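Side-chain contacts in diacylglycerol kinase (Bacillus anthracis, PDB 3S40), which probably catalyses the ATP-dependent phosphorylation of diacylglycerol to phosphatidic acid: residues A[64-69]-A[118-123]; A[74-79]-A[92-97]; A[105-110]-A[124-129]. All blocks are in the same frame, centred on the assembly; numbering follows the deposited sequence.

Contact 1: A[64-69]-A[118-123]; sequences VDLIIV and KLITKE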
ATOM      1  N   VAL A  64      10.652  -1.480 -19.907  1.00 23.21           N
ATOM      2  CA  VAL A  64      10.912  -2.739 -19.211  1.00 17.72           C
ATOM      3  C   VAL A  64       9.629  -3.485 -18.902  1.00 24.61           C
ATOM      4  O   VAL A  64       8.548  -2.921 -18.967  1.00 22.87           O
ATOM      5  CB  VAL A  64      11.695  -2.550 -17.873  1.00 20.78           C
ATOM      6  CG1 VAL A  64      13.159  -2.125 -18.139  1.00 20.83           C
ATOM      7  CG2 VAL A  64      10.992  -1.549 -16.948  1.00 14.01           C
ATOM      8  N   ASP A  65       9.769  -4.747 -18.525  1.00 21.40           N
ATOM      9  CA  ASP A  65       8.630  -5.610 -18.232  1.00 27.03           C
ATOM     10  C   ASP A  65       8.402  -5.744 -16.741  1.00 21.18           C
ATOM     11  O   ASP A  65       7.304  -6.061 -16.314  1.00 19.79           O
ATOM     12  CB  ASP A  65       8.844  -6.996 -18.849  1.00 26.44           C
ATOM     13  CG  ASP A  65       9.186  -6.908 -20.331  1.00 42.80           C
ATOM     14  OD1 ASP A  65       8.288  -6.539 -21.121  1.00 39.98           O
ATOM     15  OD2 ASP A  65      10.352  -7.172 -20.700  1.00 46.60           O
ATOM     16  N   LEU A  66       9.443  -5.485 -15.961  1.00 14.22           N
ATOM     17  CA  LEU A  66       9.379  -5.638 -14.519  1.00 16.68           C
ATOM     18  C   LEU A  66      10.182  -4.522 -13.885  1.00 20.59           C
ATOM     19  O   LEU A  66      11.333  -4.270 -14.288  1.00 20.53           O
ATOM     20  CB  LEU A  66       9.975  -6.997 -14.121  1.00 15.92           C
ATOM     21  CG  LEU A  66      10.074  -7.299 -12.620  1.00 22.02           C
ATOM     22  CD1 LEU A  66       8.672  -7.253 -11.936  1.00 25.96           C
ATOM     23  CD2 LEU A  66      10.757  -8.651 -12.373  1.00 19.11           C
ATOM     24  N   ILE A  67       9.579  -3.837 -12.927  1.00 16.84           N
ATOM     25  CA  ILE A  67      10.291  -2.866 -12.096  1.00 22.22           C
ATOM     26  C   ILE A  67      10.361  -3.378 -10.659  1.00 24.98           C
ATOM     27  O   ILE A  67       9.339  -3.672 -10.042  1.00 21.22           O
ATOM     28  CB  ILE A  67       9.636  -1.463 -12.122  1.00 19.65           C
ATOM     29  CG1 ILE A  67       9.740  -0.851 -13.532  1.00 13.91           C
ATOM     30  CG2 ILE A  67      10.295  -0.537 -11.096  1.00 18.72           C
ATOM     31  CD1 ILE A  67       9.353   0.612 -13.620  1.00 19.96           C
ATOM     32  N   ILE A  68      11.575  -3.525 -10.140  1.00 18.78           N
ATOM     33  CA  ILE A  68      11.774  -3.977  -8.770  1.00 12.93           C
ATOM     34  C   ILE A  68      12.199  -2.791  -7.941  1.00 20.43           C
ATOM     35  O   ILE A  68      13.058  -2.017  -8.362  1.00 16.54           O
ATOM     36  CB  ILE A  68      12.867  -5.050  -8.692  1.00 16.64           C
ATOM     37  CG1 ILE A  68      12.560  -6.167  -9.692  1.00 20.90           C
ATOM     38  CG2 ILE A  68      13.029  -5.567  -7.247  1.00 18.48           C
ATOM     39  CD1 ILE A  68      13.655  -7.217  -9.784  1.00 19.84           C
ATOM     40  N   VAL A  69      11.593  -2.609  -6.776  1.00 18.57           N
ATOM     41  CA  VAL A  69      12.034  -1.518  -5.896  1.00 15.66           C
ATOM     42  C   VAL A  69      12.605  -2.057  -4.588  1.00 23.03           C
ATOM     43  O   VAL A  69      11.934  -2.790  -3.874  1.00 25.06           O
ATOM     44  CB  VAL A  69      10.891  -0.509  -5.645  1.00 20.68           C
ATOM     45  CG1 VAL A  69       9.640  -1.229  -5.184  1.00 21.45           C
ATOM     46  CG2 VAL A  69      11.328   0.567  -4.660  1.00 29.69           C
ATOM     47  N   LYS A 118      14.864 -13.775  -4.162  1.00 20.93           N
ATOM     48  CA  LYS A 118      14.637 -15.095  -4.737  1.00 32.87           C
ATOM     49  C   LYS A 118      13.175 -15.339  -5.128  1.00 24.89           C
ATOM     50  O   LYS A 118      12.901 -15.903  -6.185  1.00 23.72           O
ATOM     51  CB  LYS A 118      15.125 -16.179  -3.775  1.00 33.86           C
ATOM     52  CG  LYS A 118      16.620 -16.046  -3.508  1.00 55.34           C
ATOM     53  CD  LYS A 118      17.102 -17.026  -2.465  1.00 70.00           C
ATOM     54  CE  LYS A 118      18.540 -16.735  -2.091  1.00 77.11           C
ATOM     55  NZ  LYS A 118      19.000 -17.656  -1.017  1.00 84.19           N
ATOM     56  N   LEU A 119      12.257 -14.899  -4.272  1.00 24.67           N
ATOM     57  CA  LEU A 119      10.829 -14.880  -4.597  1.00 23.34           C
ATOM     58  C   LEU A 119      10.548 -14.229  -5.966  1.00 21.95           C
ATOM     59  O   LEU A 119       9.811 -14.774  -6.785  1.00 21.37           O
ATOM     60  CB  LEU A 119      10.035 -14.157  -3.497  1.00 24.03           C
ATOM     61  CG  LEU A 119       8.525 -14.060  -3.802  1.00 25.42           C
ATOM     62  CD1 LEU A 119       7.863 -15.416  -3.676  1.00 22.52           C
ATOM     63  CD2 LEU A 119       7.862 -13.043  -2.899  1.00 27.56           C
ATOM     64  N   ILE A 120      11.146 -13.074  -6.227  1.00 25.27           N
ATOM     65  CA  ILE A 120      10.890 -12.383  -7.497  1.00 21.13           C
ATOM     66  C   ILE A 120      11.263 -13.302  -8.645  1.00 24.77           C
ATOM     67  O   ILE A 120      10.635 -13.313  -9.696  1.00 24.49           O
ATOM     68  CB  ILE A 120      11.714 -11.092  -7.586  1.00 23.13           C
ATOM     69  CG1 ILE A 120      11.232 -10.111  -6.521  1.00 20.11           C
ATOM     70  CG2 ILE A 120      11.659 -10.517  -9.000  1.00 17.50           C
ATOM     71  CD1 ILE A 120      12.074  -8.858  -6.386  1.00 22.24           C
ATOM     72  N   THR A 121      12.293 -14.091  -8.395  1.00 22.32           N
ATOM     73  CA  THR A 121      12.844 -15.051  -9.331  1.00 26.66           C
ATOM     74  C   THR A 121      11.823 -16.129  -9.711  1.00 27.60           C
ATOM     75  O   THR A 121      11.943 -16.774 -10.744  1.00 31.16           O
ATOM     76  CB  THR A 121      14.082 -15.690  -8.653  1.00 29.30           C
ATOM     77  OG1 THR A 121      15.275 -15.109  -9.185  1.00 40.94           O
ATOM     78  CG2 THR A 121      14.096 -17.184  -8.759  1.00 25.37           C
ATOM     79  N   LYS A 122      10.816 -16.321  -8.874  1.00 25.87           N
ATOM     80  CA  LYS A 122       9.812 -17.344  -9.151  1.00 23.79           C
ATOM     81  C   LYS A 122       8.718 -16.786 -10.036  1.00 23.23           C
ATOM     82  O   LYS A 122       7.875 -17.531 -10.555  1.00 28.76           O
ATOM     83  CB  LYS A 122       9.230 -17.891  -7.857  1.00 22.92           C
ATOM     84  CG  LYS A 122      10.247 -18.579  -6.951  1.00 30.99           C
ATOM     85  CD  LYS A 122      11.043 -19.650  -7.701  1.00 36.08           C
ATOM     86  CE  LYS A 122      12.009 -20.376  -6.765  1.00 51.06           C
ATOM     87  NZ  LYS A 122      13.014 -21.169  -7.530  1.00 54.21           N
ATOM     88  N   GLU A 123       8.721 -15.468 -10.201  1.00 19.20           N
ATOM     89  CA  GLU A 123       7.779 -14.825 -11.120  1.00 21.20           C
ATOM     90  C   GLU A 123       6.278 -15.118 -10.879  1.00 24.01           C
ATOM     91  O   GLU A 123       5.521 -15.275 -11.829  1.00 28.05           O
ATOM     92  CB  GLU A 123       8.134 -15.210 -12.552  1.00 23.86           C
ATOM     93  CG  GLU A 123       9.585 -14.912 -12.914  1.00 35.83           C
ATOM     94  CD  GLU A 123       9.870 -15.011 -14.415  1.00 42.52           C
ATOM     95  OE1 GLU A 123       8.939 -15.284 -15.214  1.00 44.29           O
ATOM     96  OE2 GLU A 123      11.040 -14.815 -14.790  1.00 39.49           O
TER
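Ile68 and Ile120 meet tip to tip: the strand isoleucine and the helix isoleucine extend toward each other, and their outer methyls close the gap. The shortest approach is from Ile68 CG2 to Ile120 CD1, at 3.5 Å, so the branch methyl of one isoleucine is set against the chain end of the other. The reverse pairing completes the match, with Ile68 CD1 lying 3.9 Å from Ile120 CG2. Both residues hold CG1 opposite the carbonyl carbon and next to the backbone N (chi1 -52° for Ile68, -66° for Ile120), which sets CG2 opposite the backbone N and sends CG1, with CD1, along the other branch. Leu66, two residues earlier on the same face of strand 66-71, approaches differently. Its side chain slants across that of Ile120, and its CD2 reaches Ile120 CG2 at 4.0 Å, so that one methyl of Ile120 serves two strand residues. This is helix-on-sheet packing in the alpha/beta catalytic domain, where helix 113-120 lies over one face of the four-stranded parallel sheet. Leu35 of helix 24-38 touches both Ile68 and Ile120, and Ile95 from the neighbouring strand 91-96 touches both as well. Ile120 to Glu123 form a type I turn, in which Glu123 N bonds to Ile120 O at 2.9 Å, and Glu123 has a positive phi.

Contact 2: A[74-79]-A[92-97]; sequences GTVFEC and LAIIPG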
ATOM      1  N   GLY A  74       8.156   4.765   1.794  1.00 27.59           N
ATOM      2  CA  GLY A  74       8.279   5.997   1.032  1.00 30.05           C
ATOM      3  C   GLY A  74       8.701   5.745  -0.413  1.00 35.70           C
ATOM      4  O   GLY A  74       8.101   6.273  -1.353  1.00 34.41           O
ATOM      5  N   THR A  75       9.743   4.941  -0.591  1.00 29.76           N
ATOM      6  CA  THR A  75      10.229   4.609  -1.932  1.00 30.31           C
ATOM      7  C   THR A  75       9.195   3.837  -2.754  1.00 28.53           C
ATOM      8  O   THR A  75       8.997   4.123  -3.929  1.00 26.54           O
ATOM      9  CB  THR A  75      11.558   3.834  -1.878  1.00 38.25           C
ATOM     10  OG1 THR A  75      12.490   4.551  -1.058  1.00 41.38           O
ATOM     11  CG2 THR A  75      12.154   3.691  -3.284  1.00 29.58           C
ATOM     12  N   VAL A  76       8.534   2.864  -2.124  1.00 23.24           N
ATOM     13  CA  VAL A  76       7.463   2.095  -2.759  1.00 19.54           C
ATOM     14  C   VAL A  76       6.360   3.038  -3.238  1.00 27.99           C
ATOM     15  O   VAL A  76       5.866   2.934  -4.360  1.00 28.58           O
ATOM     16  CB  VAL A  76       6.840   1.065  -1.764  1.00 29.78           C
ATOM     17  CG1 VAL A  76       5.496   0.580  -2.247  1.00 27.87           C
ATOM     18  CG2 VAL A  76       7.778  -0.119  -1.527  1.00 22.44           C
ATOM     19  N   PHE A  77       5.958   3.943  -2.355  1.00 25.25           N
ATOM     20  CA  PHE A  77       4.946   4.931  -2.669  1.00 24.56           C
ATOM     21  C   PHE A  77       5.358   5.838  -3.835  1.00 25.33           C
ATOM     22  O   PHE A  77       4.515   6.272  -4.621  1.00 27.37           O
ATOM     23  CB  PHE A  77       4.646   5.767  -1.422  1.00 38.84           C
ATOM     24  CG  PHE A  77       3.552   6.782  -1.609  1.00 49.44           C
ATOM     25  CD1 PHE A  77       2.269   6.389  -1.973  1.00 49.69           C
ATOM     26  CD2 PHE A  77       3.794   8.132  -1.383  1.00 54.76           C
ATOM     27  CE1 PHE A  77       1.247   7.327  -2.126  1.00 51.98           C
ATOM     28  CE2 PHE A  77       2.780   9.077  -1.533  1.00 59.46           C
ATOM     29  CZ  PHE A  77       1.504   8.672  -1.906  1.00 59.39           C
ATOM     30  N   GLU A  78       6.652   6.145  -3.940  1.00 22.03           N
ATOM     31  CA  GLU A  78       7.117   6.907  -5.091  1.00 26.54           C
ATOM     32  C   GLU A  78       6.834   6.137  -6.359  1.00 23.91           C
ATOM     33  O   GLU A  78       6.454   6.719  -7.371  1.00 21.68           O
ATOM     34  CB  GLU A  78       8.617   7.205  -5.004  1.00 29.27           C
ATOM     35  CG  GLU A  78       8.956   8.406  -4.148  1.00 28.81           C
ATOM     36  CD  GLU A  78      10.359   8.928  -4.446  1.00 42.73           C
ATOM     37  OE1 GLU A  78      10.816   8.789  -5.604  1.00 49.28           O
ATOM     38  OE2 GLU A  78      10.998   9.467  -3.521  1.00 50.37           O
ATOM     39  N   CYS A  79       7.043   4.825  -6.305  1.00 26.19           N
ATOM     40  CA  CYS A  79       6.790   3.978  -7.459  1.00 28.24           C
ATOM     41  C   CYS A  79       5.302   3.926  -7.811  1.00 35.50           C
ATOM     42  O   CYS A  79       4.937   4.061  -8.978  1.00 30.04           O
ATOM     43  CB  CYS A  79       7.349   2.565  -7.229  1.00 26.70           C
ATOM     44  SG  CYS A  79       9.173   2.540  -7.141  1.00 37.68           S
ATOM     45  N   LEU A  92       5.262  -4.839 -11.071  1.00 16.57           N
ATOM     46  CA  LEU A  92       6.050  -4.245  -9.990  1.00 23.50           C
ATOM     47  C   LEU A  92       6.374  -5.299  -8.918  1.00 21.03           C
ATOM     48  O   LEU A  92       5.580  -6.218  -8.674  1.00 25.96           O
ATOM     49  CB  LEU A  92       5.285  -3.051  -9.395  1.00 26.65           C
ATOM     50  CG  LEU A  92       5.930  -2.140  -8.350  1.00 37.82           C
ATOM     51  CD1 LEU A  92       7.146  -1.408  -8.921  1.00 25.34           C
ATOM     52  CD2 LEU A  92       4.902  -1.138  -7.824  1.00 39.43           C
ATOM     53  N   ALA A  93       7.544  -5.173  -8.299  1.00 15.45           N
ATOM     54  CA  ALA A  93       7.963  -6.057  -7.212  1.00 17.72           C
ATOM     55  C   ALA A  93       8.652  -5.227  -6.142  1.00 20.90           C
ATOM     56  O   ALA A  93       9.201  -4.165  -6.433  1.00 20.44           O
ATOM     57  CB  ALA A  93       8.872  -7.158  -7.717  1.00 19.63           C
ATOM     58  N   ILE A  94       8.596  -5.697  -4.901  1.00 22.09           N
ATOM     59  CA  ILE A  94       9.150  -4.954  -3.770  1.00 17.73           C
ATOM     60  C   ILE A  94      10.132  -5.827  -3.032  1.00 24.02           C
ATOM     61  O   ILE A  94       9.838  -6.973  -2.740  1.00 25.90           O
ATOM     62  CB  ILE A  94       8.032  -4.561  -2.755  1.00 27.78           C
ATOM     63  CG1 ILE A  94       6.968  -3.690  -3.433  1.00 20.96           C
ATOM     64  CG2 ILE A  94       8.628  -3.858  -1.528  1.00 18.34           C
ATOM     65  CD1 ILE A  94       5.749  -3.460  -2.553  1.00 29.30           C
ATOM     66  N   ILE A  95      11.310  -5.290  -2.748  1.00 20.35           N
ATOM     67  CA  ILE A  95      12.182  -5.906  -1.778  1.00 18.58           C
ATOM     68  C   ILE A  95      12.166  -4.955  -0.620  1.00 22.27           C
ATOM     69  O   ILE A  95      12.530  -3.799  -0.764  1.00 24.51           O
ATOM     70  CB  ILE A  95      13.601  -6.092  -2.287  1.00 24.04           C
ATOM     71  CG1 ILE A  95      13.585  -6.957  -3.545  1.00 17.89           C
ATOM     72  CG2 ILE A  95      14.453  -6.753  -1.194  1.00 19.20           C
ATOM     73  CD1 ILE A  95      14.908  -6.949  -4.296  1.00 19.25           C
ATOM     74  N   PRO A  96      11.713  -5.441   0.538  1.00 24.49           N
ATOM     75  CA  PRO A  96      11.433  -4.603   1.709  1.00 29.49           C
ATOM     76  C   PRO A  96      12.719  -4.010   2.284  1.00 29.73           C
ATOM     77  O   PRO A  96      13.585  -4.753   2.687  1.00 34.41           O
ATOM     78  CB  PRO A  96      10.779  -5.580   2.695  1.00 33.58           C
ATOM     79  CG  PRO A  96      11.313  -6.920   2.301  1.00 32.50           C
ATOM     80  CD  PRO A  96      11.523  -6.871   0.800  1.00 18.84           C
ATOM     81  N   GLY A  97      12.837  -2.688   2.308  1.00 29.12           N
ATOM     82  CA  GLY A  97      14.053  -2.057   2.782  1.00 34.97           C
ATOM     83  C   GLY A  97      13.796  -1.001   3.834  1.00 39.12           C
ATOM     84  O   GLY A  97      14.676  -0.195   4.137  1.00 39.14           O
TER
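Val76 and Ile94 cross at about a right angle, and the rotamers of both residues show which methyls touch. In Val76 chi1 is 163°, which puts CG1 opposite the backbone N and CG2 beside that N, opposite the carbonyl carbon. CG2 does most of the touching: it rests 3.8 Å from Ile94 CG2 and 4.0 Å from Ile94 CD1, fitting between the two branches of the isoleucine. Val76 CG1 adds a lighter touch on Ile94 CD1 at 4.1 Å. Ile94 itself has CG1 opposite the carbonyl carbon (chi1 -60°) with CD1 extended beyond it, so its two branches spread enough to receive the valine methyl. One turn further along the helix, Cys79 faces Leu92, and here the contact is looser. The methylene rather than the sulfur makes the nearest approach, with Cys79 CB 4.3 Å from Leu92 CD1. The sulfur is turned beside the backbone N (chi1 -67°). Val69 and Cys57 also pack on this cysteine, the former from strand 66-71 and the latter from helix 52-60.

The pairs follow the spacing of the two elements: three residues apart on the helix, two apart on the strand. They join the helix of a beta-alpha-beta unit, 73-83, to its second strand, 91-96. Gly74 and Thr75 close the GGDGT sequence, which in related diacylglycerol and NAD kinases belongs to the nucleotide site, and the packed helix begins within this sequence. No hydrogen bond crosses between the segments, and all four touching residues are buried; the contact between them is therefore apolar, made by methyl and methylene groups.

Contact 3: A[105-110]-A[124-129]; sequences RTLGVP and HVKPVD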
ATOM      1  N   ARG A 105       4.395  -6.737   2.848  1.00 18.02           N
ATOM      2  CA  ARG A 105       3.730  -7.739   3.698  1.00 23.09           C
ATOM      3  C   ARG A 105       2.391  -8.180   3.128  1.00 24.72           C
ATOM      4  O   ARG A 105       2.026  -9.347   3.198  1.00 28.79           O
ATOM      5  CB  ARG A 105       3.538  -7.234   5.127  1.00 28.11           C
ATOM      6  CG  ARG A 105       4.850  -7.094   5.887  1.00 33.65           C
ATOM      7  CD  ARG A 105       4.618  -6.415   7.218  1.00 49.79           C
ATOM      8  NE  ARG A 105       5.842  -5.819   7.731  1.00 47.64           N
ATOM      9  CZ  ARG A 105       6.685  -6.449   8.538  1.00 44.44           C
ATOM     10  NH1 ARG A 105       7.782  -5.829   8.956  1.00 37.34           N
ATOM     11  NH2 ARG A 105       6.424  -7.698   8.919  1.00 29.63           N
ATOM     12  N   THR A 106       1.663  -7.242   2.545  1.00 24.97           N
ATOM     13  CA  THR A 106       0.378  -7.575   1.953  1.00 25.41           C
ATOM     14  C   THR A 106       0.551  -8.687   0.895  1.00 22.74           C
ATOM     15  O   THR A 106      -0.276  -9.604   0.779  1.00 22.78           O
ATOM     16  CB  THR A 106      -0.282  -6.304   1.373  1.00 24.97           C
ATOM     17  OG1 THR A 106      -0.684  -5.452   2.457  1.00 16.85           O
ATOM     18  CG2 THR A 106      -1.503  -6.659   0.539  1.00 21.60           C
ATOM     19  N   LEU A 107       1.662  -8.618   0.165  1.00 17.74           N
ATOM     20  CA  LEU A 107       1.970  -9.555  -0.925  1.00 24.37           C
ATOM     21  C   LEU A 107       2.660 -10.806  -0.406  1.00 22.52           C
ATOM     22  O   LEU A 107       3.004 -11.701  -1.184  1.00 23.01           O
ATOM     23  CB  LEU A 107       2.850  -8.882  -1.996  1.00 15.17           C
ATOM     24  CG  LEU A 107       2.244  -7.625  -2.639  1.00 20.92           C
ATOM     25  CD1 LEU A 107       3.274  -6.920  -3.572  1.00 21.15           C
ATOM     26  CD2 LEU A 107       0.956  -7.934  -3.390  1.00 20.15           C
ATOM     27  N   GLY A 108       2.850 -10.863   0.911  1.00 21.62           N
ATOM     28  CA  GLY A 108       3.429 -12.036   1.545  1.00 21.11           C
ATOM     29  C   GLY A 108       4.917 -12.165   1.272  1.00 22.82           C
ATOM     30  O   GLY A 108       5.519 -13.234   1.416  1.00 24.54           O
ATOM     31  N   VAL A 109       5.523 -11.061   0.875  1.00 24.14           N
ATOM     32  CA  VAL A 109       6.952 -11.057   0.587  1.00 27.46           C
ATOM     33  C   VAL A 109       7.787 -11.281   1.845  1.00 25.91           C
ATOM     34  O   VAL A 109       7.617 -10.574   2.831  1.00 29.40           O
ATOM     35  CB  VAL A 109       7.388  -9.737  -0.036  1.00 20.56           C
ATOM     36  CG1 VAL A 109       8.906  -9.724  -0.206  1.00 22.48           C
ATOM     37  CG2 VAL A 109       6.650  -9.499  -1.380  1.00 18.06           C
ATOM     38  N   PRO A 110       8.701 -12.262   1.804  1.00 29.19           N
ATOM     39  CA  PRO A 110       9.624 -12.511   2.922  1.00 33.79           C
ATOM     40  C   PRO A 110      10.304 -11.218   3.348  1.00 28.13           C
ATOM     41  O   PRO A 110      10.698 -10.421   2.491  1.00 27.35           O
ATOM     42  CB  PRO A 110      10.665 -13.446   2.306  1.00 37.38           C
ATOM     43  CG  PRO A 110       9.930 -14.174   1.232  1.00 42.26           C
ATOM     44  CD  PRO A 110       8.884 -13.224   0.696  1.00 26.77           C
ATOM     45  N   HIS A 124       5.844 -15.180  -9.629  1.00 20.84           N
ATOM     46  CA  HIS A 124       4.410 -15.342  -9.345  1.00 18.72           C
ATOM     47  C   HIS A 124       3.769 -13.971  -9.273  1.00 20.63           C
ATOM     48  O   HIS A 124       4.188 -13.115  -8.491  1.00 33.06           O
ATOM     49  CB  HIS A 124       4.203 -16.064  -8.033  1.00 18.96           C
ATOM     50  CG  HIS A 124       4.772 -17.445  -8.019  1.00 32.86           C
ATOM     51  ND1 HIS A 124       4.451 -18.388  -8.971  1.00 34.29           N
ATOM     52  CD2 HIS A 124       5.640 -18.045  -7.169  1.00 30.23           C
ATOM     53  CE1 HIS A 124       5.103 -19.510  -8.712  1.00 31.12           C
ATOM     54  NE2 HIS A 124       5.828 -19.329  -7.623  1.00 29.36           N
ATOM     55  N   VAL A 125       2.768 -13.755 -10.111  1.00 14.91           N
ATOM     56  CA  VAL A 125       2.254 -12.417 -10.324  1.00 18.58           C
ATOM     57  C   VAL A 125       0.747 -12.413 -10.165  1.00 23.92           C
ATOM     58  O   VAL A 125       0.073 -13.369 -10.554  1.00 23.98           O
ATOM     59  CB  VAL A 125       2.576 -11.934 -11.741  1.00 28.81           C
ATOM     60  CG1 VAL A 125       1.834 -10.658 -12.019  1.00 26.21           C
ATOM     61  CG2 VAL A 125       4.094 -11.745 -11.918  1.00 26.76           C
ATOM     62  N   LYS A 126       0.213 -11.352  -9.575  1.00 20.41           N
ATOM     63  CA  LYS A 126      -1.235 -11.233  -9.462  1.00 24.53           C
ATOM     64  C   LYS A 126      -1.670  -9.793  -9.624  1.00 25.25           C
ATOM     65  O   LYS A 126      -0.869  -8.863  -9.428  1.00 24.89           O
ATOM     66  CB  LYS A 126      -1.749 -11.803  -8.138  1.00 22.43           C
ATOM     67  CG  LYS A 126      -1.441 -10.953  -6.922  1.00 22.59           C
ATOM     68  CD  LYS A 126      -2.122 -11.563  -5.707  1.00 30.77           C
ATOM     69  CE  LYS A 126      -2.080 -10.638  -4.515  1.00 34.33           C
ATOM     70  NZ  LYS A 126      -3.183 -10.981  -3.558  1.00 35.05           N
ATOM     71  N   PRO A 127      -2.937  -9.601 -10.011  1.00 27.20           N
ATOM     72  CA  PRO A 127      -3.483  -8.248 -10.153  1.00 24.62           C
ATOM     73  C   PRO A 127      -3.789  -7.681  -8.797  1.00 27.79           C
ATOM     74  O   PRO A 127      -4.208  -8.411  -7.899  1.00 28.70           O
ATOM     75  CB  PRO A 127      -4.771  -8.453 -10.975  1.00 28.65           C
ATOM     76  CG  PRO A 127      -5.101  -9.884 -10.845  1.00 30.92           C
ATOM     77  CD  PRO A 127      -3.836 -10.638 -10.550  1.00 29.00           C
ATOM     78  N   VAL A 128      -3.568  -6.384  -8.657  1.00 22.35           N
ATOM     79  CA  VAL A 128      -3.760  -5.703  -7.391  1.00 20.14           C
ATOM     80  C   VAL A 128      -4.533  -4.437  -7.687  1.00 22.16           C
ATOM     81  O   VAL A 128      -4.306  -3.795  -8.713  1.00 20.78           O
ATOM     82  CB  VAL A 128      -2.393  -5.377  -6.752  1.00 30.38           C
ATOM     83  CG1 VAL A 128      -2.543  -4.449  -5.565  1.00 24.48           C
ATOM     84  CG2 VAL A 128      -1.680  -6.674  -6.356  1.00 20.65           C
ATOM     85  N   ASP A 129      -5.488  -4.103  -6.825  1.00 16.44           N
ATOM     86  CA  ASP A 129      -6.308  -2.912  -7.035  1.00 26.81           C
ATOM     87  C   ASP A 129      -5.577  -1.660  -6.531  1.00 21.88           C
ATOM     88  O   ASP A 129      -4.798  -1.733  -5.578  1.00 22.07           O
ATOM     89  CB  ASP A 129      -7.670  -3.032  -6.312  1.00 23.13           C
ATOM     90  CG  ASP A 129      -8.413  -4.347  -6.627  1.00 32.98           C
ATOM     91  OD1 ASP A 129      -8.167  -4.957  -7.704  1.00 29.21           O
ATOM     92  OD2 ASP A 129      -9.250  -4.766  -5.786  1.00 31.69           O
TER
HETATM   93  O   HOH W   1      -2.273 -10.211  -1.039  1.00 36.84           O
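Leu107 meets Lys126 and Val128 through a single methyl, and its torsions place it there. With chi1 at -58° CG lies opposite the carbonyl carbon, while the second torsion extends CD1 away from CA and leaves CD2 branching toward the strand. Lys126 answers with a chi1 of 73°, which tucks CG between its own backbone N and carbonyl carbon, after which the chain runs nearly straight out. As a result Leu107 CD2 lies 4.2 Å from Lys126 CE and equally 4.2 Å from Val128 CG2, lodged against two residues of the same strand face. The leucine and valine side chains cross obliquely.

Beyond its aliphatic part, the lysine makes a polar link to the helix end. One water accepts from Lys126 NZ at 2.8 Å and donates to Thr106 O, also at 2.8 Å. The ammonium group has a stronger partner in Asp220, with which it forms a salt bridge, and a cation-pi contact with Tyr297, so several interactions fix its position.

Helix 102-106 ends in a Schellman motif: Gly108 has a positive phi of 73°, and its N bonds back to Arg105 O at 2.9 Å. Leu107 is the residue just before that glycine. Strand 125-133 pairs with strand 284-296, whose Met295 also touches Leu107, while after the glycine in the chain Val109 and Pro110 pack on helix 113-120; the helix end is thus set between that helix and the antiparallel sheet.

Overall arrangement
From the N terminus, strand 66-71 opens contact 1, which closes when the end of helix 113-120 returns to it. Contact 2 is nested inside that loop, closing the short path from helix 73-83 to strand 91-96. Contact 3 opens after contact 2 has closed, at 105-110, still within the loop of contact 1, and closes beyond it at 124-129; contacts 1 and 3 therefore cross, whereas 2 and 3 follow in series. Strands 66-71 and 91-96 are neighbours, joined by probable backbone bonds such as Val69 O to Ile95 N, 2.8 Å. Contacts 1 and 2 tie helices to this parallel sheet; contact 3 ties the end of helix 102-106 to strand 125-133 of the antiparallel sheet.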